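Putative large adhesion protein (Lap) involved in biofilm formation (Marinobacter hydrocarbonoclasticus ATCC 49840, PDB 6M8M) probably mediates bacterial adhesion in biofilm formation, using a calcium-dependent PA14 domain of an RTX adhesin that binds sugars such as glucose. Local coordinates at residues 69-74 with 106-111; 78-83 with 94-99; 142-147 with 172-177. One frame throughout, in Å; residues are numbered along the deposited sequence.

The three contacts lie in the PA14 beta-sandwich. Contact 1 (69-74 with 106-111) closes a loop of the chain within which contact 2 (78-83 with 94-99) is nested; contact 3 (142-147 with 172-177) follows in series. Contacts 1 and 2 have centres 14 Å apart and touch: Gln94 probably hydrogen-bonds to Asp107, and Phe73 packs on Tyr80 and Leu97, tying the calcium loop to helix 92-96. Contact 3 is 24 Å from contact 1 and 23 Å from contact 2, centre to centre. It reaches the same eight-stranded sheet as contact 1; strand 79-83 belongs to the five-stranded sheet. The calcium of contact 1 is distinct from that in the glucose pocket, and none of the contacts includes a pocket residue.

Contact 1: residues 69-74 with 106-111; sequences ADATFI and TDPENS. With CA (calcium ion), chain C.
Pro108, whose ring rests on Asp70 and Ala71, follows directly on Asp107, whose OD1 is gripped both by a calcium ion, at 2.4 Å, and by Gln94 NE2, which ties the site to helix 92-96. The ion is seven-coordinate: Pro108 O, Asn110 OD1 and four waters complete the shell, so three protein oxygens from one short loop hold it. The CB of Asp107 points away from 69-74, and with CG anti to the backbone N (chi1 -180°) the carboxylate is carried on to the ion. It binds through a single oxygen; the other, OD2, accepts a hydrogen bond from a coordinating water at 2.7 Å.

Toward 69-74 the contact is made by carbon atoms. Pro108 CB lies 3.9 Å from Asp70 CB and 4.2 Å from Ala71 CB. The Thr106 methyl CG2 is set against the Asp70 carbonyl, 3.3 Å from its O, and also meets Ala71 CB at 3.9 Å. The strand begins with a classic beta bulge, in which Asp70 and Ala71 together stand opposite Tyr42 of strand 38-45.

Farther out two carboxylates approach each other, Asp70 OD1 lying 3.4 Å from Glu109 OE1 with the planes 52° apart. Two acceptors this close would be expected to repel each other, a cost that the Ala44 N-H bound to Asp70 OD2 and a sodium ion near the Glu109 side chain may partly offset.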
loop_
_atom_site.group_PDB
_atom_site.type_symbol
_atom_site.label_atom_id
_atom_site.label_comp_id
_atom_site.label_asym_id
_atom_site.label_seq_id
_atom_site.Cartn_x
_atom_site.Cartn_y
_atom_site.Cartn_z
ATOM N N ALA A 69 1.489 -11.474 8.791
ATOM C CA ALA A 69 0.532 -10.387 8.893
ATOM C C ALA A 69 -0.423 -10.623 10.049
ATOM O O ALA A 69 -0.843 -11.759 10.310
ATOM C CB ALA A 69 -0.261 -10.312 7.591
ATOM N N ASP A 70 -0.790 -9.550 10.723
ATOM C CA ASP A 70 -1.800 -9.609 11.767
ATOM C C ASP A 70 -3.219 -9.680 11.230
ATOM O O ASP A 70 -4.115 -10.140 11.945
ATOM C CB ASP A 70 -1.631 -8.403 12.677
ATOM C CG ASP A 70 -0.298 -8.425 13.398
ATOM O OD1 ASP A 70 -0.118 -9.288 14.290
ATOM O OD2 ASP A 70 0.602 -7.633 13.050
ATOM N N ALA A 71 -3.452 -9.242 10.003
ATOM C CA ALA A 71 -4.732 -9.427 9.342
ATOM C C ALA A 71 -4.470 -9.365 7.850
ATOM O O ALA A 71 -3.487 -8.770 7.400
ATOM C CB ALA A 71 -5.746 -8.355 9.739
ATOM N N THR A 72 -5.353 -9.991 7.085
ATOM C CA THR A 72 -5.351 -9.880 5.637
ATOM C C THR A 72 -6.657 -9.242 5.187
ATOM O O THR A 72 -7.633 -9.185 5.941
ATOM C CB THR A 72 -5.179 -11.242 4.971
ATOM O OG1 THR A 72 -6.272 -12.097 5.303
ATOM C CG2 THR A 72 -3.884 -11.893 5.394
ATOM N N PHE A 73 -6.667 -8.754 3.957
ATOM C CA PHE A 73 -7.842 -8.123 3.371
ATOM C C PHE A 73 -7.677 -8.154 1.863
ATOM O O PHE A 73 -6.683 -8.672 1.344
ATOM C CB PHE A 73 -8.078 -6.717 3.928
ATOM C CG PHE A 73 -7.018 -5.696 3.561
ATOM C CD1 PHE A 73 -5.837 -5.587 4.286
ATOM C CD2 PHE A 73 -7.225 -4.814 2.512
ATOM C CE1 PHE A 73 -4.888 -4.631 3.961
ATOM C CE2 PHE A 73 -6.281 -3.869 2.181
ATOM C CZ PHE A 73 -5.109 -3.775 2.906
ATOM N N ILE A 74 -8.660 -7.607 1.159
ATOM C CA ILE A 74 -8.581 -7.456 -0.288
ATOM C C ILE A 74 -8.715 -5.984 -0.596
ATOM O O ILE A 74 -9.672 -5.338 -0.169
ATOM C CB ILE A 74 -9.653 -8.269 -1.020
ATOM C CG1 ILE A 74 -9.431 -9.765 -0.764
ATOM C CG2 ILE A 74 -9.625 -7.955 -2.508
ATOM C CD1 ILE A 74 -10.564 -10.663 -1.228
ATOM N N THR A 106 -9.665 -10.305 10.534
ATOM C CA THR A 106 -9.809 -10.174 11.973
ATOM C C THR A 106 -9.597 -8.701 12.280
ATOM O O THR A 106 -9.159 -7.928 11.418
ATOM C CB THR A 106 -8.791 -11.052 12.709
ATOM O OG1 THR A 106 -9.128 -11.103 14.099
ATOM C CG2 THR A 106 -7.382 -10.528 12.553
ATOM N N ASP A 107 -9.871 -8.313 13.520
ATOM C CA ASP A 107 -9.483 -6.998 14.018
ATOM C C ASP A 107 -8.071 -7.140 14.570
ATOM O O ASP A 107 -7.890 -7.772 15.625
ATOM C CB ASP A 107 -10.439 -6.532 15.097
ATOM C CG ASP A 107 -10.088 -5.160 15.651
ATOM O OD1 ASP A 107 -9.069 -4.571 15.214
ATOM O OD2 ASP A 107 -10.832 -4.644 16.524
ATOM N N PRO A 108 -7.050 -6.644 13.887
ATOM C CA PRO A 108 -5.683 -6.829 14.377
ATOM C C PRO A 108 -5.444 -6.047 15.657
ATOM O O PRO A 108 -6.132 -5.078 15.958
ATOM C CB PRO A 108 -4.823 -6.293 13.231
ATOM C CG PRO A 108 -5.686 -5.257 12.589
ATOM C CD PRO A 108 -7.115 -5.748 12.718
ATOM N N GLU A 109 -4.448 -6.481 16.415
ATOM C CA GLU A 109 -4.090 -5.773 17.635
ATOM C C GLU A 109 -3.744 -4.325 17.324
ATOM O O GLU A 109 -3.287 -3.997 16.223
ATOM C CB GLU A 109 -2.907 -6.469 18.307
ATOM C CG GLU A 109 -1.615 -6.355 17.535
ATOM C CD GLU A 109 -0.577 -7.382 17.962
ATOM O OE1 GLU A 109 -0.715 -8.570 17.591
ATOM O OE2 GLU A 109 0.377 -7.006 18.668
ATOM N N ASN A 110 -3.995 -3.459 18.293
ATOM C CA ASN A 110 -3.662 -2.049 18.168
ATOM C C ASN A 110 -2.179 -1.810 18.457
ATOM O O ASN A 110 -1.535 -2.567 19.187
ATOM C CB ASN A 110 -4.494 -1.239 19.152
ATOM C CG ASN A 110 -5.984 -1.416 18.934
ATOM O OD1 ASN A 110 -6.436 -1.689 17.821
ATOM N ND2 ASN A 110 -6.756 -1.280 19.994
ATOM N N SER A 111 -1.630 -0.743 17.874
ATOM C CA SER A 111 -0.216 -0.455 18.035
ATOM C C SER A 111 0.072 0.992 17.674
ATOM O O SER A 111 -0.768 1.700 17.118
ATOM C CB SER A 111 0.633 -1.383 17.167
ATOM O OG SER A 111 0.313 -1.223 15.789
HETATM CA CA CA C . -7.467 -3.171 16.307
HETATM O O HOH W 1 -9.601 -2.292 17.198
HETATM O O HOH W 2 -5.547 -2.537 14.936
HETATM O O HOH W 3 -8.226 -1.574 14.684
HETATM O O HOH W 4 -7.734 -4.437 18.322
#

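Contact 2: residues 78-83 with 94-99; sequences IDYGSV and QSFLKD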
loop_
_atom_site.group_PDB
_atom_site.type_symbol
_atom_site.label_atom_id
_atom_site.label_comp_id
_atom_site.label_asym_id
_atom_site.label_seq_id
_atom_site.Cartn_x
_atom_site.Cartn_y
_atom_site.Cartn_z
ATOM N N ILE A 78 -7.885 1.528 -3.823
ATOM C CA ILE A 78 -6.808 1.960 -2.911
ATOM C C ILE A 78 -6.961 3.463 -2.710
ATOM O O ILE A 78 -6.250 4.297 -3.285
ATOM C CB ILE A 78 -5.416 1.564 -3.395
ATOM C CG1 ILE A 78 -5.354 0.092 -3.801
ATOM C CG2 ILE A 78 -4.412 1.840 -2.287
ATOM C CD1 ILE A 78 -5.881 -0.877 -2.768
ATOM N N ASP A 79 -7.917 3.815 -1.869
ATOM C CA ASP A 79 -8.224 5.195 -1.498
ATOM C C ASP A 79 -8.633 5.111 -0.033
ATOM O O ASP A 79 -9.807 4.881 0.285
ATOM C CB ASP A 79 -9.326 5.756 -2.386
ATOM C CG ASP A 79 -9.526 7.238 -2.215
ATOM O OD1 ASP A 79 -8.859 7.876 -1.386
ATOM O OD2 ASP A 79 -10.382 7.786 -2.947
ATOM N N TYR A 80 -7.652 5.266 0.847
ATOM C CA TYR A 80 -7.787 4.934 2.250
ATOM C C TYR A 80 -7.442 6.141 3.110
ATOM O O TYR A 80 -6.531 6.919 2.791
ATOM C CB TYR A 80 -6.855 3.774 2.596
ATOM C CG TYR A 80 -7.132 2.472 1.869
ATOM C CD1 TYR A 80 -8.423 2.051 1.586
ATOM C CD2 TYR A 80 -6.090 1.642 1.505
ATOM C CE1 TYR A 80 -8.653 0.842 0.959
ATOM C CE2 TYR A 80 -6.306 0.437 0.877
ATOM C CZ TYR A 80 -7.599 0.040 0.611
ATOM O OH TYR A 80 -7.801 -1.181 -0.004
ATOM N N GLY A 81 -8.151 6.294 4.209
ATOM C CA GLY A 81 -7.932 7.459 5.046
ATOM C C GLY A 81 -8.490 8.712 4.392
ATOM O O GLY A 81 -9.202 8.644 3.394
ATOM N N SER A 82 -8.173 9.872 4.961
ATOM C CA SER A 82 -7.297 10.029 6.106
ATOM C C SER A 82 -7.987 9.679 7.404
ATOM O O SER A 82 -9.185 9.933 7.572
ATOM C CB SER A 82 -6.863 11.500 6.194
ATOM O OG SER A 82 -5.883 11.692 7.198
ATOM N N VAL A 83 -7.249 9.063 8.322
ATOM C CA VAL A 83 -7.685 8.896 9.702
ATOM C C VAL A 83 -6.668 9.592 10.589
ATOM O O VAL A 83 -5.523 9.806 10.186
ATOM C CB VAL A 83 -7.843 7.420 10.120
ATOM C CG1 VAL A 83 -8.921 6.745 9.268
ATOM C CG2 VAL A 83 -6.509 6.670 10.043
ATOM N N GLN A 94 -9.973 -0.210 10.376
ATOM C CA GLN A 94 -11.299 -0.422 9.810
ATOM C C GLN A 94 -11.802 0.854 9.141
ATOM O O GLN A 94 -12.277 0.821 7.999
ATOM C CB GLN A 94 -12.261 -0.892 10.899
ATOM C CG GLN A 94 -12.014 -2.312 11.391
ATOM C CD GLN A 94 -10.918 -2.442 12.431
ATOM O OE1 GLN A 94 -10.403 -1.461 12.963
ATOM N NE2 GLN A 94 -10.572 -3.679 12.740
ATOM N N SER A 95 -11.681 1.993 9.819
ATOM C CA SER A 95 -12.096 3.250 9.207
ATOM C C SER A 95 -11.241 3.586 7.991
ATOM O O SER A 95 -11.757 4.027 6.955
ATOM C CB SER A 95 -12.026 4.368 10.242
ATOM O OG SER A 95 -12.931 4.131 11.305
ATOM N N PHE A 96 -9.925 3.382 8.104
ATOM C CA PHE A 96 -8.989 3.700 7.022
ATOM C C PHE A 96 -9.336 2.985 5.734
ATOM O O PHE A 96 -9.281 3.592 4.662
ATOM C CB PHE A 96 -7.594 3.306 7.532
ATOM C CG PHE A 96 -6.442 3.424 6.556
ATOM C CD1 PHE A 96 -5.762 4.623 6.402
ATOM C CD2 PHE A 96 -5.943 2.303 5.934
ATOM C CE1 PHE A 96 -4.645 4.706 5.602
ATOM C CE2 PHE A 96 -4.822 2.375 5.128
ATOM C CZ PHE A 96 -4.169 3.587 4.978
ATOM N N LEU A 97 -9.671 1.704 5.816
ATOM C CA LEU A 97 -9.884 0.886 4.629
ATOM C C LEU A 97 -11.241 1.110 3.967
ATOM O O LEU A 97 -11.493 0.536 2.899
ATOM C CB LEU A 97 -9.711 -0.591 4.977
ATOM C CG LEU A 97 -8.290 -1.046 5.280
ATOM C CD1 LEU A 97 -8.275 -2.524 5.644
ATOM C CD2 LEU A 97 -7.332 -0.772 4.143
ATOM N N LYS A 98 -12.103 1.947 4.538
ATOM C CA LYS A 98 -13.371 2.310 3.886
ATOM C C LYS A 98 -14.120 1.022 3.539
ATOM O O LYS A 98 -14.238 0.130 4.385
ATOM C CB LYS A 98 -13.139 3.274 2.727
ATOM C CG LYS A 98 -12.411 4.554 3.112
ATOM C CD LYS A 98 -12.497 5.577 1.985
ATOM C CE LYS A 98 -11.533 6.756 2.184
ATOM N NZ LYS A 98 -11.869 7.577 3.365
ATOM N N ASP A 99 -14.612 0.866 2.319
ATOM C CA ASP A 99 -15.401 -0.314 2.000
ATOM C C ASP A 99 -14.575 -1.592 2.008
ATOM O O ASP A 99 -15.152 -2.688 2.086
ATOM C CB ASP A 99 -16.115 -0.154 0.666
ATOM C CG ASP A 99 -17.262 -1.147 0.510
ATOM O OD1 ASP A 99 -18.082 -1.266 1.454
ATOM O OD2 ASP A 99 -17.347 -1.806 -0.545
#
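Gly81 N donates to Phe96 O (3.0 Å), meeting a lone pair in the carbonyl plane although the bond is somewhat bent (N-H...O 146°). Gly81 has positive phi, precedes a cis peptide bond and has no side chain, so the Phe96 ring can lie against its backbone, CD1 3.8 Å from Gly81 CA. Tyr80 CB sits 3.5 Å above the centre of the Phe96 ring, while Leu97 CD2 stands over the middle of the Tyr80 ring, 3.5 Å from its centroid. Phe96 CG is anti to the backbone N (chi1 175°), which slides the ring beneath Tyr80 CB; the two aromatic planes remain oblique. Val83 CG1 packs 3.7 Å from Phe96 N.

The contact sets the C-terminal end of helix 92-96 against strand 79-83, an element of the five-stranded sheet of the PA14 beta-sandwich, where Phe96 also reaches Leu188 of strand 186-194. Just beyond the helix, Lys98 takes positive phi and bends at its last torsion to bring NZ 2.9 Å from Gly81 O, above the carbonyl plane. Its CE passes 3.2 Å from Asp79 O. Farther out, Asp79 OD1 forms a salt bridge with Arg189, the Tyr80 hydroxyl is hydrogen-bonded to Asp100 OD2, and Phe73 packs against both Tyr80 and Leu97.

Contact 3: residues 142-147 with 172-177; sequences EVNGQT and PHSVEI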
loop_
_atom_site.group_PDB
_atom_site.type_symbol
_atom_site.label_atom_id
_atom_site.label_comp_id
_atom_site.label_asym_id
_atom_site.label_seq_id
_atom_site.Cartn_x
_atom_site.Cartn_y
_atom_site.Cartn_z
ATOM N N GLU A 142 6.657 -1.276 -6.446
ATOM C CA GLU A 142 7.533 -1.976 -7.375
ATOM C C GLU A 142 6.693 -2.737 -8.388
ATOM O O GLU A 142 5.677 -3.345 -8.034
ATOM C CB GLU A 142 8.438 -2.954 -6.621
ATOM C CG GLU A 142 9.476 -2.274 -5.756
ATOM C CD GLU A 142 10.230 -3.228 -4.846
ATOM O OE1 GLU A 142 9.852 -4.418 -4.780
ATOM O OE2 GLU A 142 11.203 -2.781 -4.197
ATOM N N VAL A 143 7.096 -2.690 -9.652
ATOM C CA VAL A 143 6.465 -3.458 -10.722
ATOM C C VAL A 143 7.554 -4.324 -11.321
ATOM O O VAL A 143 8.609 -3.815 -11.723
ATOM C CB VAL A 143 5.819 -2.555 -11.777
ATOM C CG1 VAL A 143 5.393 -3.378 -12.994
ATOM C CG2 VAL A 143 4.617 -1.835 -11.178
ATOM N N ASN A 144 7.332 -5.637 -11.316
ATOM C CA ASN A 144 8.328 -6.596 -11.784
ATOM C C ASN A 144 9.666 -6.352 -11.098
ATOM O O ASN A 144 10.736 -6.424 -11.715
ATOM C CB ASN A 144 8.440 -6.572 -13.301
ATOM C CG ASN A 144 7.268 -7.272 -13.970
ATOM O OD1 ASN A 144 6.808 -8.317 -13.507
ATOM N ND2 ASN A 144 6.759 -6.681 -15.042
ATOM N N GLY A 145 9.601 -6.051 -9.803
ATOM C CA GLY A 145 10.772 -5.902 -8.972
ATOM C C GLY A 145 11.477 -4.567 -9.056
ATOM O O GLY A 145 12.459 -4.364 -8.330
ATOM N N GLN A 146 11.023 -3.656 -9.904
ATOM C CA GLN A 146 11.662 -2.359 -10.063
ATOM C C GLN A 146 10.828 -1.269 -9.405
ATOM O O GLN A 146 9.611 -1.240 -9.551
ATOM C CB GLN A 146 11.829 -2.049 -11.542
ATOM C CG GLN A 146 12.827 -2.969 -12.228
ATOM C CD GLN A 146 14.255 -2.685 -11.786
ATOM O OE1 GLN A 146 14.720 -1.543 -11.851
ATOM N NE2 GLN A 146 14.946 -3.714 -11.315
ATOM N N THR A 147 11.486 -0.365 -8.703
ATOM C CA THR A 147 10.787 0.739 -8.062
ATOM C C THR A 147 10.230 1.679 -9.106
ATOM O O THR A 147 10.966 2.168 -9.973
ATOM C CB THR A 147 11.745 1.489 -7.144
ATOM O OG1 THR A 147 12.201 0.573 -6.154
ATOM C CG2 THR A 147 11.070 2.677 -6.499
ATOM N N PRO A 172 3.152 -12.916 -15.794
ATOM C CA PRO A 172 2.400 -11.830 -15.147
ATOM C C PRO A 172 3.282 -10.698 -14.638
ATOM O O PRO A 172 4.459 -10.884 -14.316
ATOM C CB PRO A 172 1.702 -12.529 -13.971
ATOM C CG PRO A 172 2.478 -13.781 -13.741
ATOM C CD PRO A 172 2.983 -14.200 -15.090
ATOM N N HIS A 173 2.708 -9.506 -14.604
ATOM C CA HIS A 173 3.426 -8.298 -14.214
ATOM C C HIS A 173 3.123 -8.037 -12.749
ATOM O O HIS A 173 2.077 -7.489 -12.399
ATOM C CB HIS A 173 3.014 -7.144 -15.110
ATOM C CG HIS A 173 3.339 -7.388 -16.547
ATOM N ND1 HIS A 173 4.634 -7.471 -16.996
ATOM C CD2 HIS A 173 2.547 -7.601 -17.624
ATOM C CE1 HIS A 173 4.632 -7.712 -18.297
ATOM N NE2 HIS A 173 3.379 -7.790 -18.702
ATOM N N SER A 174 4.053 -8.420 -11.896
ATOM C CA SER A 174 3.837 -8.317 -10.469
ATOM C C SER A 174 3.852 -6.862 -10.029
ATOM O O SER A 174 4.581 -6.029 -10.575
ATOM C CB SER A 174 4.939 -9.069 -9.735
ATOM O OG SER A 174 6.190 -8.420 -9.931
ATOM N N VAL A 175 3.022 -6.554 -9.048
ATOM C CA VAL A 175 3.041 -5.272 -8.361
ATOM C C VAL A 175 3.086 -5.538 -6.864
ATOM O O VAL A 175 2.380 -6.416 -6.355
ATOM C CB VAL A 175 1.852 -4.380 -8.780
ATOM C CG1 VAL A 175 0.495 -5.033 -8.494
ATOM C CG2 VAL A 175 1.958 -3.016 -8.114
ATOM N N GLU A 176 3.973 -4.824 -6.178
ATOM C CA GLU A 176 4.131 -4.933 -4.734
ATOM C C GLU A 176 4.199 -3.535 -4.166
ATOM O O GLU A 176 5.028 -2.726 -4.600
ATOM C CB GLU A 176 5.382 -5.709 -4.350
ATOM C CG GLU A 176 5.610 -5.739 -2.845
ATOM C CD GLU A 176 6.686 -6.711 -2.410
ATOM O OE1 GLU A 176 6.786 -7.804 -3.006
ATOM O OE2 GLU A 176 7.427 -6.379 -1.455
ATOM N N ILE A 177 3.325 -3.250 -3.212
ATOM C CA ILE A 177 3.244 -1.955 -2.550
ATOM C C ILE A 177 3.477 -2.175 -1.074
ATOM O O ILE A 177 2.833 -3.044 -0.470
ATOM C CB ILE A 177 1.859 -1.324 -2.766
ATOM C CG1 ILE A 177 1.604 -1.117 -4.259
ATOM C CG2 ILE A 177 1.714 -0.029 -1.983
ATOM C CD1 ILE A 177 0.157 -1.062 -4.617
HETATM O O HOH W 5 7.059 -6.152 -8.260
HETATM O O HOH W 6 8.367 -6.744 -5.919
#
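Glu142 and Glu176 form an antiparallel hydrogen-bonded pair, with both N-to-O distances between them, Glu142 N to Glu176 O and Glu176 N to Glu142 O, at 2.9 Å. Next comes the non-hydrogen-bonded pair of Val143 and Val175, whose CG2 methyls lie 4.2 Å apart on the buried face, where both residues touch Leu122. Here the backbones draw close enough for Val143 CA to lie 3.2 Å from Ser174 O.

Val143 to Gln146 is a type I' beta turn, closing the hairpin of strands 139-143 and 146-151. Asn144 fastens this turn to strand 174-181. Its CG sits beside the backbone N (chi1 -75°), which turns the amide toward His173 and Ser174. Asn144 N donates to Ser174 O, OD1 accepts Ser174 N at 3.2 Å from well above the carbonyl plane, and ND2 meets the His173 ring edge at ND1, 3.0 Å away. The N...N line lies close to both the ring and the amide plane, although these are 66° apart. That direction is consistent with a His173 proton on NE2.

At the turn a water joins Gly145 N to Ser174 OG. The face carrying Glu142 and Glu176 is looser: Glu142 OE1 stays 4.6 Å from Glu176 OE2, Lys61 forms a salt bridge to Glu176 and a weaker, longer ion pair to Glu142, and a water lies 3.0 Å from Glu142 OE1, probably donating to it.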